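Local structure of Hen1 (Anabaena variabilis, 3JWH) at residues V186-I191 against Q203-I208. The protein probably transfers a methyl group to the 2'-hydroxyl of the 3'-terminal nucleotide of RNA, as a Hen1 methyltransferase domain. Residues are numbered along the deposited sequence; the frame is centred on the assembly and turned at random.
Sequences VQFQPI and QMAVFI
One face of the Phe207 ring carries Val186, whose CG2 stands 3.8 Å from the ring centroid and 19° off its normal, a CH-pi contact displaced toward the rim; Phe128 meets the same ring edge-to-face. Chi1 of 71° places Val186 CG1 between the backbone N and carbonyl carbon and turns CG2 to the ring, where it also reaches Ala205 CB at 4.0 Å. Met204 O lies at the edge of the Phe188 ring, near its plane. A leucine in place of Phe207 would probably cost Val186 CG2 its aromatic face and Phe128 its ring partner. On the Val206 side, beyond the strand end, Gln189 extends its chain so that NE2 rests 3.6 Å from Val206 CG2, while the Ile191 and Met204 side chains cross at about a right angle, CG2 4.1 Å from CB. Val206 N to Gln187 O is 3.0 Å and practically straight at 179°, Gln187 N returns to Val206 O, and Gln189 N gives Met204 O a longer bond (3.3 Å). Outermost strand 184-188 thus pairs antiparallel with 202-209, ending the class I, Rossmann-like methyltransferase sheet. Backbone bonds fix the register; apolar Val186, Ala205 and Phe207 cluster on the helix 168-181 side, amide-methyl contacts on that of helix 13-27.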
ATOM      1  N   VAL A 186       2.821  10.852 -10.539  1.00 25.37           N
ATOM      2  CA  VAL A 186       2.159  10.734  -9.254  1.00 25.40           C
ATOM      3  C   VAL A 186       1.057  11.765  -9.012  1.00 28.64           C
ATOM      4  O   VAL A 186       1.111  12.883  -9.522  1.00 27.90           O
ATOM      5  CB  VAL A 186       3.218  10.849  -8.131  1.00 23.77           C
ATOM      6  CG1 VAL A 186       3.725  12.290  -8.043  1.00 22.82           C
ATOM      7  CG2 VAL A 186       2.658  10.370  -6.815  1.00 22.93           C
ATOM      8  N   GLN A 187       0.056  11.368  -8.238  1.00 30.58           N
ATOM      9  CA  GLN A 187      -1.050  12.242  -7.867  1.00 32.67           C
ATOM     10  C   GLN A 187      -1.208  12.108  -6.358  1.00 32.53           C
ATOM     11  O   GLN A 187      -1.167  11.001  -5.820  1.00 30.80           O
ATOM     12  CB  GLN A 187      -2.354  11.812  -8.548  1.00 35.47           C
ATOM     13  CG  GLN A 187      -2.555  12.367  -9.946  1.00 41.30           C
ATOM     14  CD  GLN A 187      -2.582  13.882  -9.964  1.00 47.13           C
ATOM     15  OE1 GLN A 187      -3.359  14.511  -9.236  1.00 49.43           O
ATOM     16  NE2 GLN A 187      -1.732  14.484 -10.799  1.00 48.89           N
ATOM     17  N   PHE A 188      -1.356  13.229  -5.666  1.00 32.09           N
ATOM     18  CA  PHE A 188      -1.534  13.180  -4.226  1.00 33.00           C
ATOM     19  C   PHE A 188      -3.006  13.319  -3.887  1.00 34.45           C
ATOM     20  O   PHE A 188      -3.744  14.035  -4.559  1.00 34.56           O
ATOM     21  CB  PHE A 188      -0.695  14.262  -3.566  1.00 32.05           C
ATOM     22  CG  PHE A 188       0.769  14.110  -3.832  1.00 32.70           C
ATOM     23  CD1 PHE A 188       1.498  13.095  -3.221  1.00 29.90           C
ATOM     24  CD2 PHE A 188       1.415  14.957  -4.728  1.00 31.55           C
ATOM     25  CE1 PHE A 188       2.852  12.929  -3.502  1.00 31.49           C
ATOM     26  CE2 PHE A 188       2.758  14.798  -5.013  1.00 29.41           C
ATOM     27  CZ  PHE A 188       3.480  13.782  -4.400  1.00 30.24           C
ATOM     28  N   GLN A 189      -3.433  12.594  -2.860  1.00 37.67           N
ATOM     29  CA  GLN A 189      -4.825  12.592  -2.436  1.00 42.51           C
ATOM     30  C   GLN A 189      -4.917  12.300  -0.946  1.00 45.06           C
ATOM     31  O   GLN A 189      -5.027  11.143  -0.547  1.00 45.94           O
ATOM     32  CB  GLN A 189      -5.595  11.511  -3.200  1.00 43.27           C
ATOM     33  CG  GLN A 189      -5.689  11.730  -4.705  1.00 47.63           C
ATOM     34  CD  GLN A 189      -5.940  10.440  -5.480  1.00 48.65           C
ATOM     35  OE1 GLN A 189      -6.766   9.610  -5.089  1.00 46.86           O
ATOM     36  NE2 GLN A 189      -5.226  10.272  -6.594  1.00 49.33           N
ATOM     37  N   PRO A 190      -4.869  13.339  -0.099  1.00 48.29           N
ATOM     38  CA  PRO A 190      -4.960  13.090   1.344  1.00 50.03           C
ATOM     39  C   PRO A 190      -6.275  12.379   1.658  1.00 50.93           C
ATOM     40  O   PRO A 190      -7.277  12.598   0.979  1.00 50.24           O
ATOM     41  CB  PRO A 190      -4.889  14.496   1.942  1.00 49.65           C
ATOM     42  CG  PRO A 190      -5.528  15.339   0.887  1.00 49.78           C
ATOM     43  CD  PRO A 190      -4.900  14.786  -0.380  1.00 49.65           C
ATOM     44  N   ILE A 191      -6.275  11.519   2.669  1.00 52.75           N
ATOM     45  CA  ILE A 191      -7.492  10.798   3.003  1.00 55.64           C
ATOM     46  C   ILE A 191      -8.163  11.294   4.281  1.00 57.94           C
ATOM     47  O   ILE A 191      -9.374  11.148   4.445  1.00 58.45           O
ATOM     48  CB  ILE A 191      -7.227   9.270   3.094  1.00 56.25           C
ATOM     49  CG1 ILE A 191      -6.351   8.937   4.298  1.00 55.79           C
ATOM     50  CG2 ILE A 191      -6.551   8.792   1.815  1.00 55.44           C
ATOM     51  CD1 ILE A 191      -7.112   8.834   5.614  1.00 57.94           C
ATOM     52  N   GLN A 203      -1.348  10.899   4.350  1.00 33.22           N
ATOM     53  CA  GLN A 203      -0.972  11.270   2.984  1.00 31.04           C
ATOM     54  C   GLN A 203      -1.018  10.004   2.121  1.00 30.33           C
ATOM     55  O   GLN A 203      -0.618   8.923   2.567  1.00 31.44           O
ATOM     56  CB  GLN A 203       0.452  11.817   2.939  1.00 29.61           C
ATOM     57  CG  GLN A 203       0.875  12.608   4.147  1.00 26.43           C
ATOM     58  CD  GLN A 203       2.247  13.197   3.972  1.00 24.90           C
ATOM     59  OE1 GLN A 203       2.504  13.904   3.003  1.00 26.04           O
ATOM     60  NE2 GLN A 203       3.139  12.914   4.905  1.00 25.23           N
ATOM     61  N   MET A 204      -1.500  10.137   0.893  1.00 27.99           N
ATOM     62  CA  MET A 204      -1.567   9.007  -0.021  1.00 24.06           C
ATOM     63  C   MET A 204      -0.977   9.415  -1.365  1.00 25.37           C
ATOM     64  O   MET A 204      -1.101  10.560  -1.793  1.00 25.35           O
ATOM     65  CB  MET A 204      -3.019   8.532  -0.201  1.00 21.58           C
ATOM     66  CG  MET A 204      -3.189   7.381  -1.207  1.00 22.52           C
ATOM     67  SD  MET A 204      -4.770   6.488  -1.121  1.00 20.65           S
ATOM     68  CE  MET A 204      -5.636   7.300  -2.366  1.00 20.54           C
ATOM     69  N   ALA A 205      -0.293   8.483  -2.016  1.00 24.42           N
ATOM     70  CA  ALA A 205       0.275   8.762  -3.317  1.00 21.13           C
ATOM     71  C   ALA A 205      -0.173   7.668  -4.269  1.00 22.74           C
ATOM     72  O   ALA A 205      -0.043   6.482  -3.976  1.00 21.77           O
ATOM     73  CB  ALA A 205       1.779   8.802  -3.238  1.00 22.20           C
ATOM     74  N   VAL A 206      -0.754   8.076  -5.389  1.00 22.31           N
ATOM     75  CA  VAL A 206      -1.192   7.130  -6.392  1.00 21.71           C
ATOM     76  C   VAL A 206      -0.274   7.330  -7.599  1.00 22.07           C
ATOM     77  O   VAL A 206      -0.356   8.349  -8.284  1.00 22.14           O
ATOM     78  CB  VAL A 206      -2.666   7.373  -6.802  1.00 22.29           C
ATOM     79  CG1 VAL A 206      -3.069   6.398  -7.889  1.00 23.06           C
ATOM     80  CG2 VAL A 206      -3.587   7.184  -5.592  1.00 20.16           C
ATOM     81  N   PHE A 207       0.626   6.373  -7.822  1.00 18.94           N
ATOM     82  CA  PHE A 207       1.551   6.417  -8.948  1.00 16.87           C
ATOM     83  C   PHE A 207       0.948   5.653 -10.110  1.00 16.84           C
ATOM     84  O   PHE A 207       0.466   4.533  -9.944  1.00 18.21           O
ATOM     85  CB  PHE A 207       2.881   5.754  -8.601  1.00 14.06           C
ATOM     86  CG  PHE A 207       3.673   6.468  -7.560  1.00 13.02           C
ATOM     87  CD1 PHE A 207       4.597   7.442  -7.919  1.00 13.49           C
ATOM     88  CD2 PHE A 207       3.561   6.107  -6.228  1.00 11.90           C
ATOM     89  CE1 PHE A 207       5.397   8.026  -6.972  1.00 11.41           C
ATOM     90  CE2 PHE A 207       4.355   6.686  -5.275  1.00  8.18           C
ATOM     91  CZ  PHE A 207       5.275   7.642  -5.639  1.00 10.13           C
ATOM     92  N   ILE A 208       0.972   6.249 -11.290  1.00 17.24           N
ATOM     93  CA  ILE A 208       0.445   5.565 -12.456  1.00 20.85           C
ATOM     94  C   ILE A 208       1.574   5.439 -13.471  1.00 20.78           C
ATOM     95  O   ILE A 208       2.264   6.417 -13.782  1.00 19.76           O
ATOM     96  CB  ILE A 208      -0.743   6.318 -13.066  1.00 24.34           C
ATOM     97  CG1 ILE A 208      -1.910   6.299 -12.074  1.00 28.12           C
ATOM     98  CG2 ILE A 208      -1.171   5.663 -14.382  1.00 22.25           C
ATOM     99  CD1 ILE A 208      -3.145   7.002 -12.577  1.00 30.97           C
TER